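Side-chain contacts in alanine racemase, biosynthetic (Pseudomonas aeruginosa PAO1, PDB 6A2F), which belongs to the alanine racemase family of pyridoxal phosphate enzymes, pairing an N-terminal TIM-barrel domain with a C-terminal domain rich in beta strands: residues 78-81 with 82-85; 88-91 with 92-95. All blocks are in the same frame, centred on the assembly; numbering follows the deposited sequence.

Interaction 1 of 2, residues 78-81 with 82-85; sequences LLEG and CFEA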
# COMPACT_ATOMS: atom_id res chain seq x y z
N LEU A 78 23.84 1.93 3.85
CA LEU A 78 22.66 2.56 4.45
C LEU A 78 22.51 3.94 3.81
O LEU A 78 23.29 4.84 4.09
CB LEU A 78 22.82 2.70 5.96
CG LEU A 78 22.95 1.49 6.88
CD1 LEU A 78 23.40 1.94 8.27
CD2 LEU A 78 21.65 0.71 6.97
N LEU A 79 21.50 4.09 2.96
CA LEU A 79 21.30 5.32 2.20
C LEU A 79 21.03 6.55 3.07
O LEU A 79 21.47 7.65 2.75
CB LEU A 79 20.18 5.15 1.16
CG LEU A 79 20.46 4.20 -0.00
CD1 LEU A 79 19.18 3.81 -0.71
CD2 LEU A 79 21.46 4.80 -0.98
N GLU A 80 20.31 6.35 4.17
CA GLU A 80 19.97 7.43 5.09
C GLU A 80 20.85 7.43 6.34
O GLU A 80 20.65 8.24 7.24
CB GLU A 80 18.49 7.36 5.49
CG GLU A 80 17.52 7.51 4.34
CD GLU A 80 16.09 7.16 4.73
OE1 GLU A 80 15.68 7.51 5.87
OE2 GLU A 80 15.38 6.54 3.91
N GLY A 81 21.82 6.51 6.38
CA GLY A 81 22.66 6.31 7.55
C GLY A 81 21.89 5.76 8.73
O GLY A 81 20.79 5.21 8.57
N CYS A 82 22.46 5.91 9.92
CA CYS A 82 21.83 5.47 11.16
C CYS A 82 20.89 6.54 11.72
O CYS A 82 21.22 7.73 11.71
CB CYS A 82 22.89 5.11 12.21
SG CYS A 82 23.90 3.67 11.78
N PHE A 83 19.74 6.09 12.22
CA PHE A 83 18.69 6.98 12.73
C PHE A 83 18.89 7.38 14.19
O PHE A 83 18.45 8.45 14.60
CB PHE A 83 17.32 6.34 12.57
CG PHE A 83 16.89 6.16 11.14
CD1 PHE A 83 16.35 7.22 10.43
CD2 PHE A 83 17.05 4.93 10.51
CE1 PHE A 83 15.96 7.05 9.11
CE2 PHE A 83 16.66 4.76 9.19
CZ PHE A 83 16.12 5.82 8.49
N GLU A 84 19.53 6.51 14.97
CA GLU A 84 19.79 6.79 16.39
C GLU A 84 21.13 6.23 16.87
O GLU A 84 21.69 5.30 16.26
CB GLU A 84 18.64 6.30 17.29
CG GLU A 84 18.30 4.81 17.18
CD GLU A 84 17.14 4.40 18.09
OE1 GLU A 84 17.01 4.96 19.20
OE2 GLU A 84 16.37 3.51 17.69
N ALA A 85 21.63 6.80 17.96
CA ALA A 85 22.91 6.42 18.56
C ALA A 85 23.10 4.90 18.72
O ALA A 85 24.18 4.38 18.43
CB ALA A 85 23.09 7.11 19.91
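Glu80 and Phe83 meet three residues apart, carboxylate against ring rim. Glu80 OE1 comes up at the edge of the ring, near its plane, 3.1 Å from Phe83 CZ, and it reaches CE1 almost as closely. The carboxylate stands nearly upright to the ring, the two planes 87° apart. An oxygen at the rim faces the C-H edge, which carries slight positive charge, so the contact is probably weakly attractive. Gly81 O lies over one face of the ring. Glu80 CG lies beside its own backbone N (chi1 -62°), and from there the extended chain carries OE1 to the ring.

The apolar contact is smaller: Leu78 CD1 touches Cys82 SG at 3.9 Å, both residues being buried.

Backbone bonding sets the bend. Gly81 N donates to Leu78 O at 3.2 Å, closing a type I beta turn through Leu79 and Glu80, and Gly81 follows with a positive phi of 67°, which redirects the chain into Cys82. Gln105 NE2 binds both Glu80 O and Cys82 O, and Glu87 OE2 accepts from Phe83 N.

The Glu80 side chain lies about 4 Å from a bound D-lysine and packs on Asp303 of the second subunit. The bend leaves the C-terminal end of strand 75-78, where loops of a TIM barrel face the active site, and leads to helix 87-93; Cys82 packs on that helix and, with Leu78, on Leu98 of strand 98-100.

Interaction 2 of 2, residues 88-91 with 92-95; sequences YALA and GQLR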
# COMPACT_ATOMS: atom_id res chain seq x y z
N TYR A 88 24.58 2.32 15.77
CA TYR A 88 25.97 2.22 15.32
C TYR A 88 26.68 0.92 15.69
O TYR A 88 27.36 0.34 14.84
CB TYR A 88 26.78 3.44 15.76
CG TYR A 88 26.35 4.70 15.04
CD1 TYR A 88 26.77 4.96 13.74
CD2 TYR A 88 25.50 5.61 15.66
CE1 TYR A 88 26.37 6.10 13.07
CE2 TYR A 88 25.09 6.76 15.00
CZ TYR A 88 25.52 7.00 13.71
OH TYR A 88 25.11 8.13 13.05
N ALA A 89 26.52 0.46 16.93
CA ALA A 89 27.10 -0.81 17.36
C ALA A 89 26.64 -1.98 16.47
O ALA A 89 27.44 -2.84 16.11
CB ALA A 89 26.80 -1.09 18.83
N LEU A 90 25.35 -1.99 16.12
CA LEU A 90 24.83 -3.02 15.22
C LEU A 90 25.32 -2.85 13.78
O LEU A 90 25.66 -3.84 13.13
CB LEU A 90 23.29 -3.08 15.28
CG LEU A 90 22.61 -4.21 14.50
CD1 LEU A 90 23.26 -5.58 14.70
CD2 LEU A 90 21.13 -4.27 14.86
N ALA A 91 25.39 -1.61 13.30
CA ALA A 91 25.94 -1.30 11.98
C ALA A 91 27.38 -1.78 11.86
O ALA A 91 27.80 -2.23 10.79
CB ALA A 91 25.84 0.19 11.68
N GLY A 92 28.12 -1.67 12.97
CA GLY A 92 29.50 -2.15 13.05
C GLY A 92 29.59 -3.67 12.97
O GLY A 92 30.44 -4.20 12.25
N GLN A 93 28.72 -4.35 13.71
CA GLN A 93 28.63 -5.81 13.68
C GLN A 93 28.35 -6.32 12.26
O GLN A 93 28.93 -7.31 11.83
CB GLN A 93 27.56 -6.31 14.67
CG GLN A 93 27.36 -7.83 14.73
CD GLN A 93 26.18 -8.26 15.60
OE1 GLN A 93 25.22 -8.88 15.12
NE2 GLN A 93 26.25 -7.94 16.89
N LEU A 94 27.46 -5.63 11.55
CA LEU A 94 27.03 -6.05 10.21
C LEU A 94 27.95 -5.53 9.10
O LEU A 94 27.70 -5.78 7.92
CB LEU A 94 25.58 -5.63 9.95
CG LEU A 94 24.51 -6.07 10.96
CD1 LEU A 94 23.19 -5.34 10.71
CD2 LEU A 94 24.32 -7.58 10.97
N ARG A 95 29.00 -4.81 9.50
CA ARG A 95 29.99 -4.25 8.56
C ARG A 95 29.34 -3.45 7.42
O ARG A 95 29.49 -3.78 6.23
CB ARG A 95 30.92 -5.34 8.04
CG ARG A 95 31.91 -5.87 9.06
CD ARG A 95 32.97 -6.72 8.37
NE ARG A 95 34.23 -6.80 9.12
CZ ARG A 95 35.44 -6.80 8.56
NH1 ARG A 95 36.52 -6.89 9.33
NH2 ARG A 95 35.58 -6.71 7.24
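Leu90 and Leu94 lie one helical turn apart, their side chains crossing at a slant. Leu90 CD1 sits 4.0 Å from Leu94 CG, and in return Leu94 CD1 approaches Leu90 CG equally closely. Leu90 turns CG opposite its backbone N (chi1 -174°), which swings the branch along the helix toward the following turn. The same CD1 methyl also lies 3.9 Å from Gln93 OE1, so the end of the amide runs past Leu90 while Gln93 itself, extended and exposed, stays at the surface. Leu94 also packs on the backbone: its CG is 3.3 Å from Leu90 O, the oxygen that already accepts Leu94 N at 3.0 Å.

That bond is the last of three i to i+4 helical bonds here, after Gly92 N to Tyr88 O at 2.8 Å and Gln93 N to Ala89 O. The helix then ends in a Schellman motif: Arg95 takes positive phi (51°), and its N binds Gly92 O at 3.2 Å.

Leu90 and Leu94 both lie against Leu61 of helix 61-70, and Leu94 reaches Ala65 too. From the same helix, Arg68 donates NE to Leu94 O and NH2 to Arg95 O at the C-terminal end of helix 87-93. Tyr88 points away from the later turn and packs on helix 103-112, against Gln105, Ala108, Phe109 and Ala112.

From the N terminus, strand 75-78 runs into interaction 1, whose beta turn closes the first bend of the loop before helix 87-93. Interaction 2 opens later, within that helix, and closes its C-terminal turn ahead of strand 98-100. The two follow in series, neither nesting nor crossing, with centres about 11 Å apart. They still touch: Cys82 CB lies 3.6 Å from Tyr88 CZ, and Cys82 SG meets Ala91 CB. Together they span a strand, loop and helix of the TIM-barrel domain, running from a loop beside bound D-lysine and the second subunit to the packing of helix 87-93 on helices 61-70 and 103-112.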